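Local structure of type II restriction enzyme NlaIV (Neisseria lactamica, 6QM2) at residues 11-16 / 124-129; 55-58 / 62-65; 193-198 / 213-218. The protein recognises the double-stranded DNA sequence 5'-GGNNCC-3' and cuts it after the third nucleotide, giving blunt-ended fragments with terminal 5'-phosphates. All blocks are in the same frame, centred on the assembly; numbering follows the deposited sequence.

Interaction 1: 11-16 / 124-129; sequences QIFDKL and DYLIFG
Leu126 meets Leu16 and Phe13 with its two methyl branches, one for each, and so joins helix 9-18 to strand 124-132 of the mixed sheet. The leucine extends away from its own backbone N (chi1 -177°), which brings the forked end nearer the helix than its first bond alone would suggest. CD2 of Leu126 lies 3.8 Å from CD1 of Leu16. The same Leu16 CD1 sits 4.3 Å from CZ of Phe128, approaching that ring at a slant. Leu16, Leu126 and Phe128 are all buried, and this is the enclosed side of the contact. Leu54 and Ile50 of helix 44-60 touch Leu126 and Phe128 respectively, and Leu89 of the neighbouring strand 88-95 also packs against Leu126.

Toward solvent the contact thins to one ring edge. CD1 of Leu126 reaches CD1 of Phe13 at 3.9 Å, near the ring plane, so Leu126 uses the edge of the ring and not its face. Phe13 is partly exposed, although Leu143 and Leu145 of strand 138-147 also touch it. Gln11, Asp14 and Lys15 make no contact with 124-129, and Gln11 is exposed.

The segment axes come within 10.3 Å at an angle of 21°, a nearly parallel helix-on-sheet layer that fits the alpha/beta core of PDDEXK nucleases. No hydrogen bond or salt bridge crosses between the segments. Cohesion between these two segments is therefore apolar, resting on buried side chains without a directional bond.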
ATOM      1  N   GLN A  11      13.664  24.343 -16.338  1.00118.23           N
ATOM      2  CA  GLN A  11      14.234  23.599 -17.466  1.00123.43           C
ATOM      3  C   GLN A  11      13.755  22.143 -17.454  1.00124.96           C
ATOM      4  O   GLN A  11      13.451  21.587 -18.509  1.00128.01           O
ATOM      5  CB  GLN A  11      15.769  23.658 -17.454  1.00128.50           C
ATOM      6  CG  GLN A  11      16.348  25.005 -17.874  1.00130.02           C
ATOM      7  CD  GLN A  11      17.856  25.103 -17.665  1.00132.11           C
ATOM      8  OE1 GLN A  11      18.389  24.702 -16.627  1.00127.75           O
ATOM      9  NE2 GLN A  11      18.550  25.650 -18.655  1.00138.07           N
ATOM     10  N   ILE A  12      13.684  21.544 -16.261  1.00122.39           N
ATOM     11  CA  ILE A  12      13.156  20.179 -16.086  1.00115.31           C
ATOM     12  C   ILE A  12      11.668  20.118 -16.446  1.00111.80           C
ATOM     13  O   ILE A  12      11.236  19.194 -17.133  1.00108.71           O
ATOM     14  CB  ILE A  12      13.383  19.652 -14.644  1.00113.46           C
ATOM     15  CG1 ILE A  12      14.880  19.441 -14.391  1.00114.21           C
ATOM     16  CG2 ILE A  12      12.644  18.337 -14.409  1.00114.95           C
ATOM     17  CD1 ILE A  12      15.249  19.294 -12.929  1.00116.12           C
ATOM     18  N   PHE A  13      10.899  21.097 -15.972  1.00112.05           N
ATOM     19  CA  PHE A  13       9.480  21.221 -16.316  1.00114.23           C
ATOM     20  C   PHE A  13       9.296  21.285 -17.831  1.00116.87           C
ATOM     21  O   PHE A  13       8.565  20.476 -18.402  1.00118.41           O
ATOM     22  CB  PHE A  13       8.875  22.461 -15.642  1.00114.13           C
ATOM     23  CG  PHE A  13       7.418  22.695 -15.966  1.00116.77           C
ATOM     24  CD1 PHE A  13       6.450  21.761 -15.606  1.00116.87           C
ATOM     25  CD2 PHE A  13       7.008  23.864 -16.609  1.00118.89           C
ATOM     26  CE1 PHE A  13       5.108  21.980 -15.895  1.00117.82           C
ATOM     27  CE2 PHE A  13       5.668  24.089 -16.897  1.00119.66           C
ATOM     28  CZ  PHE A  13       4.716  23.145 -16.540  1.00118.73           C
ATOM     29  N   ASP A  14       9.989  22.227 -18.470  1.00122.78           N
ATOM     30  CA  ASP A  14       9.896  22.420 -19.924  1.00123.56           C
ATOM     31  C   ASP A  14      10.424  21.225 -20.720  1.00124.68           C
ATOM     32  O   ASP A  14       9.875  20.903 -21.776  1.00128.90           O
ATOM     33  CB  ASP A  14      10.634  23.695 -20.366  1.00123.00           C
ATOM     34  CG  ASP A  14       9.936  24.972 -19.915  1.00124.43           C
ATOM     35  OD1 ASP A  14       8.691  25.061 -20.018  1.00122.33           O
ATOM     36  OD2 ASP A  14      10.644  25.904 -19.476  1.00125.53           O
ATOM     37  N   LYS A  15      11.474  20.572 -20.220  1.00125.91           N
ATOM     38  CA  LYS A  15      12.036  19.401 -20.897  1.00130.17           C
ATOM     39  C   LYS A  15      11.036  18.245 -20.909  1.00132.66           C
ATOM     40  O   LYS A  15      10.787  17.655 -21.961  1.00140.65           O
ATOM     41  CB  LYS A  15      13.366  18.963 -20.267  1.00133.69           C
ATOM     42  CG  LYS A  15      14.097  17.908 -21.084  1.00139.61           C
ATOM     43  CD  LYS A  15      15.537  17.691 -20.639  1.00142.23           C
ATOM     44  CE  LYS A  15      16.315  16.932 -21.708  1.00143.02           C
ATOM     45  NZ  LYS A  15      17.497  16.207 -21.173  1.00144.61           N
ATOM     46  N   LEU A  16      10.454  17.938 -19.748  1.00130.98           N
ATOM     47  CA  LEU A  16       9.398  16.918 -19.649  1.00126.12           C
ATOM     48  C   LEU A  16       8.210  17.215 -20.564  1.00124.30           C
ATOM     49  O   LEU A  16       7.647  16.310 -21.178  1.00124.34           O
ATOM     50  CB  LEU A  16       8.891  16.788 -18.207  1.00122.94           C
ATOM     51  CG  LEU A  16       9.832  16.153 -17.183  1.00122.24           C
ATOM     52  CD1 LEU A  16       9.297  16.383 -15.777  1.00119.21           C
ATOM     53  CD2 LEU A  16      10.026  14.668 -17.451  1.00120.97           C
ATOM     54  N   ASP A 124      10.375  24.633  -5.545  1.00 99.22           N
ATOM     55  CA  ASP A 124       9.487  24.414  -6.688  1.00104.82           C
ATOM     56  C   ASP A 124       8.800  23.056  -6.552  1.00101.84           C
ATOM     57  O   ASP A 124       9.452  22.050  -6.249  1.00 95.91           O
ATOM     58  CB  ASP A 124      10.260  24.499  -8.010  1.00108.47           C
ATOM     59  CG  ASP A 124      10.678  25.921  -8.355  1.00110.48           C
ATOM     60  OD1 ASP A 124       9.810  26.817  -8.376  1.00111.38           O
ATOM     61  OD2 ASP A 124      11.877  26.146  -8.618  1.00116.42           O
ATOM     62  N   TYR A 125       7.484  23.047  -6.769  1.00101.11           N
ATOM     63  CA  TYR A 125       6.673  21.835  -6.690  1.00100.76           C
ATOM     64  C   TYR A 125       6.324  21.367  -8.097  1.00 98.20           C
ATOM     65  O   TYR A 125       5.517  22.005  -8.775  1.00 96.29           O
ATOM     66  CB  TYR A 125       5.395  22.087  -5.885  1.00 99.32           C
ATOM     67  CG  TYR A 125       5.642  22.254  -4.406  1.00 97.44           C
ATOM     68  CD1 TYR A 125       6.171  23.438  -3.897  1.00 96.71           C
ATOM     69  CD2 TYR A 125       5.354  21.229  -3.510  1.00 98.75           C
ATOM     70  CE1 TYR A 125       6.404  23.595  -2.539  1.00 96.31           C
ATOM     71  CE2 TYR A 125       5.579  21.379  -2.150  1.00100.39           C
ATOM     72  CZ  TYR A 125       6.106  22.561  -1.668  1.00 97.67           C
ATOM     73  OH  TYR A 125       6.330  22.701  -0.320  1.00101.92           O
ATOM     74  N   LEU A 126       6.956  20.277  -8.535  1.00 96.70           N
ATOM     75  CA  LEU A 126       6.618  19.630  -9.801  1.00 96.83           C
ATOM     76  C   LEU A 126       5.485  18.655  -9.512  1.00 96.47           C
ATOM     77  O   LEU A 126       5.704  17.619  -8.880  1.00 95.25           O
ATOM     78  CB  LEU A 126       7.831  18.900 -10.388  1.00 99.36           C
ATOM     79  CG  LEU A 126       7.655  18.219 -11.753  1.00100.60           C
ATOM     80  CD1 LEU A 126       7.397  19.243 -12.848  1.00 99.70           C
ATOM     81  CD2 LEU A 126       8.877  17.373 -12.084  1.00100.06           C
ATOM     82  N   ILE A 127       4.280  18.990  -9.973  1.00 96.89           N
ATOM     83  CA  ILE A 127       3.068  18.246  -9.615  1.00100.07           C
ATOM     84  C   ILE A 127       2.513  17.464 -10.811  1.00100.33           C
ATOM     85  O   ILE A 127       2.116  18.061 -11.807  1.00 99.22           O
ATOM     86  CB  ILE A 127       1.972  19.186  -9.062  1.00 99.12           C
ATOM     87  CG1 ILE A 127       2.544  20.099  -7.965  1.00 95.90           C
ATOM     88  CG2 ILE A 127       0.809  18.370  -8.508  1.00100.14           C
ATOM     89  CD1 ILE A 127       1.591  21.177  -7.492  1.00 95.42           C
ATOM     90  N   PHE A 128       2.466  16.137 -10.685  1.00104.19           N
ATOM     91  CA  PHE A 128       1.888  15.254 -11.709  1.00108.47           C
ATOM     92  C   PHE A 128       0.421  14.941 -11.401  1.00109.51           C
ATOM     93  O   PHE A 128       0.126  14.266 -10.412  1.00107.24           O
ATOM     94  CB  PHE A 128       2.652  13.927 -11.775  1.00109.52           C
ATOM     95  CG  PHE A 128       4.072  14.056 -12.245  1.00108.54           C
ATOM     96  CD1 PHE A 128       5.075  14.463 -11.371  1.00109.52           C
ATOM     97  CD2 PHE A 128       4.416  13.732 -13.552  1.00107.97           C
ATOM     98  CE1 PHE A 128       6.389  14.568 -11.800  1.00110.39           C
ATOM     99  CE2 PHE A 128       5.727  13.835 -13.987  1.00109.62           C
ATOM    100  CZ  PHE A 128       6.715  14.252 -13.110  1.00109.62           C
ATOM    101  N   GLY A 129      -0.489  15.426 -12.244  1.00109.51           N
ATOM    102  CA  GLY A 129      -1.895  15.011 -12.203  1.00110.37           C
ATOM    103  C   GLY A 129      -2.083  13.766 -13.054  1.00112.95           C
ATOM    104  O   GLY A 129      -2.286  13.873 -14.263  1.00120.10           O
TER

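Interaction 2: 55-58 / 62-65; sequences GGWL and EIEF
Leu58 spreads its two methyls between Phe65 and Ile63, so one side chain at the end of helix 44-60 receives both apolar groups of the following loop. CD1 of Leu58 stands over one face of the Phe65 ring in a CH-pi contact, 4.1 Å from the centroid and displaced toward the rim. Phe65 takes this place with CG lodged between its backbone N and carbonyl carbon (chi1 67°), which brings the ring back over the helix. Its CZ also comes obliquely to 3.8 Å from the carbonyl O of Gly55. On the second branch, CD2 of Leu58 touches CG2 of Ile63 at 4.0 Å. Ile63 continues past it, and its CD1 meets CZ3 of Trp57 at 3.9 Å, slanting against the indole. Phe77 adds an edge-to-face partner for Phe65, while Val36 of the second subunit packs on Trp57.

The main chain is tied at the same place. Ile63 N donates to Leu58 O at 3.0 Å, with an N-H...O angle of 151° and the donor tilted from the carbonyl plane. Glu62 before it has left-handed backbone angles (phi 65°). This six-to-one bond and the Leu58-Ile63 apolar contact agree with a Schellman motif. Its chemistry pairs a satisfied carbonyl at the helix end with apolar cover from the chain that leaves it, so polar and nonpolar contacts coincide at the turn.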
ATOM      1  N   GLY A  55      13.340  10.529 -10.456  1.00108.93           N
ATOM      2  CA  GLY A  55      14.689  10.128 -10.050  1.00112.72           C
ATOM      3  C   GLY A  55      15.429   9.369 -11.139  1.00116.11           C
ATOM      4  O   GLY A  55      16.551   9.721 -11.491  1.00120.00           O
ATOM      5  N   GLY A  56      14.785   8.339 -11.683  1.00117.58           N
ATOM      6  CA  GLY A  56      15.340   7.567 -12.796  1.00114.58           C
ATOM      7  C   GLY A  56      15.506   8.360 -14.083  1.00113.02           C
ATOM      8  O   GLY A  56      16.469   8.153 -14.814  1.00117.40           O
ATOM      9  N   TRP A  57      14.560   9.256 -14.359  1.00111.22           N
ATOM     10  CA  TRP A  57      14.603  10.127 -15.546  1.00114.18           C
ATOM     11  C   TRP A  57      15.741  11.137 -15.486  1.00118.54           C
ATOM     12  O   TRP A  57      16.406  11.382 -16.490  1.00123.52           O
ATOM     13  CB  TRP A  57      13.275  10.870 -15.694  1.00113.09           C
ATOM     14  CG  TRP A  57      13.188  11.834 -16.843  1.00111.20           C
ATOM     15  CD1 TRP A  57      12.720  11.571 -18.093  1.00112.79           C
ATOM     16  CD2 TRP A  57      13.531  13.227 -16.827  1.00114.07           C
ATOM     17  NE1 TRP A  57      12.758  12.706 -18.866  1.00114.98           N
ATOM     18  CE2 TRP A  57      13.254  13.738 -18.116  1.00114.45           C
ATOM     19  CE3 TRP A  57      14.053  14.091 -15.854  1.00116.02           C
ATOM     20  CZ2 TRP A  57      13.480  15.078 -18.461  1.00114.09           C
ATOM     21  CZ3 TRP A  57      14.278  15.430 -16.197  1.00115.99           C
ATOM     22  CH2 TRP A  57      13.991  15.906 -17.492  1.00113.38           C
ATOM     23  N   LEU A  58      15.935  11.746 -14.319  1.00118.65           N
ATOM     24  CA  LEU A  58      17.075  12.631 -14.096  1.00120.85           C
ATOM     25  C   LEU A  58      18.391  11.862 -14.244  1.00125.59           C
ATOM     26  O   LEU A  58      19.308  12.317 -14.929  1.00131.26           O
ATOM     27  CB  LEU A  58      17.013  13.265 -12.701  1.00117.91           C
ATOM     28  CG  LEU A  58      15.885  14.246 -12.376  1.00115.44           C
ATOM     29  CD1 LEU A  58      15.822  14.472 -10.873  1.00113.63           C
ATOM     30  CD2 LEU A  58      16.052  15.565 -13.113  1.00115.24           C
ATOM     31  N   GLU A  62      21.668  12.105 -17.203  1.00136.20           N
ATOM     32  CA  GLU A  62      22.944  12.575 -16.647  1.00142.00           C
ATOM     33  C   GLU A  62      22.802  13.850 -15.788  1.00143.31           C
ATOM     34  O   GLU A  62      23.812  14.477 -15.451  1.00145.76           O
ATOM     35  CB  GLU A  62      23.991  12.797 -17.763  1.00149.93           C
ATOM     36  CG  GLU A  62      24.155  11.656 -18.775  1.00150.27           C
ATOM     37  CD  GLU A  62      25.311  10.711 -18.465  1.00149.78           C
ATOM     38  OE1 GLU A  62      25.560  10.405 -17.275  1.00145.13           O
ATOM     39  OE2 GLU A  62      25.971  10.260 -19.427  1.00147.88           O
ATOM     40  N   ILE A  63      21.569  14.206 -15.404  1.00137.28           N
ATOM     41  CA  ILE A  63      21.300  15.479 -14.727  1.00127.22           C
ATOM     42  C   ILE A  63      21.740  15.382 -13.268  1.00124.66           C
ATOM     43  O   ILE A  63      21.535  14.371 -12.595  1.00116.82           O
ATOM     44  CB  ILE A  63      19.818  15.919 -14.842  1.00123.72           C
ATOM     45  CG1 ILE A  63      19.456  16.134 -16.317  1.00122.92           C
ATOM     46  CG2 ILE A  63      19.561  17.205 -14.052  1.00122.63           C
ATOM     47  CD1 ILE A  63      17.988  16.395 -16.582  1.00123.49           C
ATOM     48  N   GLU A  64      22.340  16.467 -12.802  1.00126.95           N
ATOM     49  CA  GLU A  64      23.062  16.502 -11.546  1.00128.65           C
ATOM     50  C   GLU A  64      22.064  16.772 -10.423  1.00120.81           C
ATOM     51  O   GLU A  64      21.262  17.702 -10.531  1.00118.15           O
ATOM     52  CB  GLU A  64      24.112  17.615 -11.641  1.00139.47           C
ATOM     53  CG  GLU A  64      25.322  17.467 -10.739  1.00146.62           C
ATOM     54  CD  GLU A  64      26.438  18.432 -11.111  1.00150.37           C
ATOM     55  OE1 GLU A  64      26.771  18.532 -12.314  1.00150.05           O
ATOM     56  OE2 GLU A  64      26.987  19.091 -10.200  1.00154.46           O
ATOM     57  N   PHE A  65      22.091  15.950  -9.371  1.00114.53           N
ATOM     58  CA  PHE A  65      21.245  16.173  -8.186  1.00112.21           C
ATOM     59  C   PHE A  65      21.657  15.357  -6.964  1.00108.01           C
ATOM     60  O   PHE A  65      22.387  14.373  -7.072  1.00105.21           O
ATOM     61  CB  PHE A  65      19.766  15.871  -8.486  1.00116.79           C
ATOM     62  CG  PHE A  65      19.480  14.417  -8.756  1.00119.18           C
ATOM     63  CD1 PHE A  65      19.197  13.539  -7.712  1.00120.11           C
ATOM     64  CD2 PHE A  65      19.490  13.925 -10.054  1.00120.14           C
ATOM     65  CE1 PHE A  65      18.941  12.201  -7.961  1.00121.42           C
ATOM     66  CE2 PHE A  65      19.233  12.588 -10.307  1.00119.21           C
ATOM     67  CZ  PHE A  65      18.958  11.726  -9.261  1.00119.40           C
TER

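Interaction 3: 193-198 / 213-218; sequences DFVSAI and SLWKRK
With chi1 at -155°, Trp215 extends its indole away from its backbone N and across to helix 191-204, where Val195 and Ile198 each present the branch that lies anti to the backbone N: CG1 of the valine and CG2 of the isoleucine. The six-membered part of the indole does the touching. CG1 of Val195 comes to 3.8 Å from CZ3 of Trp215, at the rim and in the ring plane. CG2 of Ile198 is 3.8 Å from CZ2 of Trp215, and it arrives at a slant. The other branch of Ile198 leads elsewhere, its CG1 lying 3.9 Å above the plane of the Phe194 ring, toward its rim.

All three residues are buried, and Trp215 NE1 makes a weak hydrogen bond to Ser111 O in helix 107-116. Phe219, one turn farther along, lies nearly parallel to the indole. Glu199 and Val202 touch Trp215 as well, so the indole meets residues i, i+3, i+4 and i+7 of helix 191-204. That diamond of four is the socket of knobs-into-holes packing, here a single large aromatic knob joining two consecutive helices in the helical C-terminal part of the nuclease.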
ATOM      1  N   ASP A 193       1.645  36.982   1.612  1.00 98.76           N
ATOM      2  CA  ASP A 193       0.316  36.624   2.123  1.00 99.12           C
ATOM      3  C   ASP A 193       0.292  35.216   2.718  1.00 95.67           C
ATOM      4  O   ASP A 193      -0.251  35.018   3.805  1.00 94.05           O
ATOM      5  CB  ASP A 193      -0.752  36.751   1.024  1.00102.81           C
ATOM      6  CG  ASP A 193      -1.006  38.201   0.596  1.00103.61           C
ATOM      7  OD1 ASP A 193      -0.407  39.136   1.167  1.00105.90           O
ATOM      8  OD2 ASP A 193      -1.820  38.407  -0.326  1.00106.36           O
ATOM      9  N   PHE A 194       0.880  34.251   2.005  1.00 93.29           N
ATOM     10  CA  PHE A 194       1.067  32.883   2.523  1.00 92.25           C
ATOM     11  C   PHE A 194       1.757  32.898   3.892  1.00 92.24           C
ATOM     12  O   PHE A 194       1.287  32.269   4.837  1.00 92.75           O
ATOM     13  CB  PHE A 194       1.869  32.031   1.523  1.00 92.78           C
ATOM     14  CG  PHE A 194       2.259  30.662   2.037  1.00 94.40           C
ATOM     15  CD1 PHE A 194       1.372  29.599   1.964  1.00 97.64           C
ATOM     16  CD2 PHE A 194       3.520  30.433   2.579  1.00 96.42           C
ATOM     17  CE1 PHE A 194       1.730  28.340   2.429  1.00 99.47           C
ATOM     18  CE2 PHE A 194       3.880  29.176   3.047  1.00 97.15           C
ATOM     19  CZ  PHE A 194       2.985  28.128   2.972  1.00 97.24           C
ATOM     20  N   VAL A 195       2.858  33.638   3.989  1.00 90.40           N
ATOM     21  CA  VAL A 195       3.621  33.724   5.231  1.00 88.83           C
ATOM     22  C   VAL A 195       2.791  34.409   6.316  1.00 89.98           C
ATOM     23  O   VAL A 195       2.842  33.995   7.480  1.00 90.05           O
ATOM     24  CB  VAL A 195       4.980  34.444   5.028  1.00 89.84           C
ATOM     25  CG1 VAL A 195       5.690  34.682   6.360  1.00 87.14           C
ATOM     26  CG2 VAL A 195       5.880  33.635   4.095  1.00 89.84           C
ATOM     27  N   SER A 196       2.029  35.440   5.936  1.00 91.64           N
ATOM     28  CA  SER A 196       1.108  36.110   6.867  1.00 92.13           C
ATOM     29  C   SER A 196       0.089  35.135   7.447  1.00 91.98           C
ATOM     30  O   SER A 196      -0.216  35.194   8.642  1.00 90.42           O
ATOM     31  CB  SER A 196       0.373  37.272   6.197  1.00 91.81           C
ATOM     32  OG  SER A 196      -0.530  37.887   7.106  1.00 91.48           O
ATOM     33  N   ALA A 197      -0.425  34.246   6.595  1.00 91.56           N
ATOM     34  CA  ALA A 197      -1.326  33.180   7.037  1.00 92.30           C
ATOM     35  C   ALA A 197      -0.631  32.240   8.020  1.00 94.00           C
ATOM     36  O   ALA A 197      -1.200  31.922   9.070  1.00 93.49           O
ATOM     37  CB  ALA A 197      -1.870  32.402   5.847  1.00 93.44           C
ATOM     38  N   ILE A 198       0.599  31.827   7.690  1.00 93.79           N
ATOM     39  CA  ILE A 198       1.396  30.963   8.576  1.00 91.25           C
ATOM     40  C   ILE A 198       1.580  31.647   9.928  1.00 89.59           C
ATOM     41  O   ILE A 198       1.337  31.032  10.961  1.00 89.67           O
ATOM     42  CB  ILE A 198       2.792  30.598   7.995  1.00 91.38           C
ATOM     43  CG1 ILE A 198       2.684  29.785   6.687  1.00 91.27           C
ATOM     44  CG2 ILE A 198       3.625  29.823   9.018  1.00 91.10           C
ATOM     45  CD1 ILE A 198       2.132  28.382   6.832  1.00 93.45           C
ATOM     46  N   SER A 213       4.680  35.032  19.584  1.00106.59           N
ATOM     47  CA  SER A 213       4.972  36.427  19.909  1.00113.47           C
ATOM     48  C   SER A 213       6.080  36.998  19.024  1.00113.40           C
ATOM     49  O   SER A 213       5.899  38.025  18.371  1.00114.55           O
ATOM     50  CB  SER A 213       5.351  36.561  21.390  1.00116.30           C
ATOM     51  OG  SER A 213       5.456  37.917  21.776  1.00123.50           O
ATOM     52  N   LEU A 214       7.205  36.298  18.976  1.00114.93           N
ATOM     53  CA  LEU A 214       8.385  36.786  18.269  1.00122.39           C
ATOM     54  C   LEU A 214       8.381  36.461  16.766  1.00116.82           C
ATOM     55  O   LEU A 214       9.176  37.033  16.018  1.00115.87           O
ATOM     56  CB  LEU A 214       9.654  36.219  18.931  1.00134.33           C
ATOM     57  CG  LEU A 214       9.770  36.323  20.467  1.00136.57           C
ATOM     58  CD1 LEU A 214      11.107  35.771  20.949  1.00135.58           C
ATOM     59  CD2 LEU A 214       9.573  37.754  20.957  1.00135.22           C
ATOM     60  N   TRP A 215       7.467  35.585  16.334  1.00111.21           N
ATOM     61  CA  TRP A 215       7.507  34.936  15.005  1.00104.89           C
ATOM     62  C   TRP A 215       7.755  35.862  13.804  1.00106.68           C
ATOM     63  O   TRP A 215       8.572  35.536  12.941  1.00105.42           O
ATOM     64  CB  TRP A 215       6.217  34.122  14.752  1.00 98.92           C
ATOM     65  CG  TRP A 215       6.405  33.005  13.772  1.00 90.08           C
ATOM     66  CD1 TRP A 215       6.663  31.702  14.070  1.00 88.03           C
ATOM     67  CD2 TRP A 215       6.370  33.093  12.341  1.00 85.05           C
ATOM     68  NE1 TRP A 215       6.794  30.965  12.915  1.00 86.39           N
ATOM     69  CE2 TRP A 215       6.623  31.794  11.839  1.00 85.93           C
ATOM     70  CE3 TRP A 215       6.152  34.140  11.433  1.00 84.61           C
ATOM     71  CZ2 TRP A 215       6.661  31.513  10.467  1.00 85.27           C
ATOM     72  CZ3 TRP A 215       6.194  33.864  10.067  1.00 85.72           C
ATOM     73  CH2 TRP A 215       6.445  32.557   9.598  1.00 86.92           C
ATOM     74  N   LYS A 216       7.046  36.991  13.746  1.00111.25           N
ATOM     75  CA  LYS A 216       7.141  37.921  12.606  1.00117.39           C
ATOM     76  C   LYS A 216       8.544  38.506  12.473  1.00118.40           C
ATOM     77  O   LYS A 216       9.138  38.464  11.393  1.00112.73           O
ATOM     78  CB  LYS A 216       6.124  39.058  12.755  1.00124.31           C
ATOM     79  CG  LYS A 216       6.030  40.020  11.571  1.00127.75           C
ATOM     80  CD  LYS A 216       5.181  41.240  11.918  1.00136.56           C
ATOM     81  CE  LYS A 216       5.554  42.460  11.086  1.00141.77           C
ATOM     82  NZ  LYS A 216       5.392  42.214   9.628  1.00148.89           N
ATOM     83  N   ARG A 217       9.056  39.049  13.579  1.00120.79           N
ATOM     84  CA  ARG A 217      10.393  39.647  13.621  1.00124.16           C
ATOM     85  C   ARG A 217      11.453  38.592  13.296  1.00113.47           C
ATOM     86  O   ARG A 217      12.268  38.784  12.392  1.00110.26           O
ATOM     87  CB  ARG A 217      10.657  40.285  14.996  1.00136.04           C
ATOM     88  CG  ARG A 217      11.912  41.154  15.088  1.00146.55           C
ATOM     89  CD  ARG A 217      12.155  41.678  16.504  1.00154.62           C
ATOM     90  NE  ARG A 217      12.265  40.596  17.494  1.00167.98           N
ATOM     91  CZ  ARG A 217      13.346  39.834  17.714  1.00168.56           C
ATOM     92  NH1 ARG A 217      14.473  40.004  17.022  1.00170.66           N
ATOM     93  NH2 ARG A 217      13.299  38.880  18.646  1.00162.68           N
ATOM     94  N   LYS A 218      11.409  37.468  14.010  1.00105.59           N
ATOM     95  CA  LYS A 218      12.352  36.363  13.795  1.00105.83           C
ATOM     96  C   LYS A 218      12.396  35.887  12.344  1.00101.57           C
ATOM     97  O   LYS A 218      13.469  35.554  11.838  1.00101.86           O
ATOM     98  CB  LYS A 218      12.033  35.173  14.710  1.00108.30           C
ATOM     99  CG  LYS A 218      12.303  35.441  16.182  1.00115.05           C
ATOM    100  CD  LYS A 218      12.361  34.164  17.007  1.00118.86           C
ATOM    101  CE  LYS A 218      13.635  33.376  16.737  1.00125.45           C
ATOM    102  NZ  LYS A 218      13.929  32.420  17.837  1.00129.81           N
TER

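How the interactions relate
Interactions 1 and 2 belong to one packed region: their centres are 13 Å apart, and interaction 2 is nested in the chain loop closed by interaction 1. Trp57 and Leu58 bridge them. CD2 of Leu16 packs on CE2 of Trp57, and CD1 of Ile12 lies 3.8 Å from CD2 of Leu58, so helix 9-18 rests on both the sheet and helix 44-60. Interaction 3 lies across the chain's centre, about 29 Å from interaction 1 and 36 Å from interaction 2, centre to centre, and touches neither. The Leu126 and Ile198 side chains lie about 13 Å from a potassium ion, that of Phe65 about 12 Å from a sodium ion; Ser68, Asn70, Met73 and Pro75 form the sodium site.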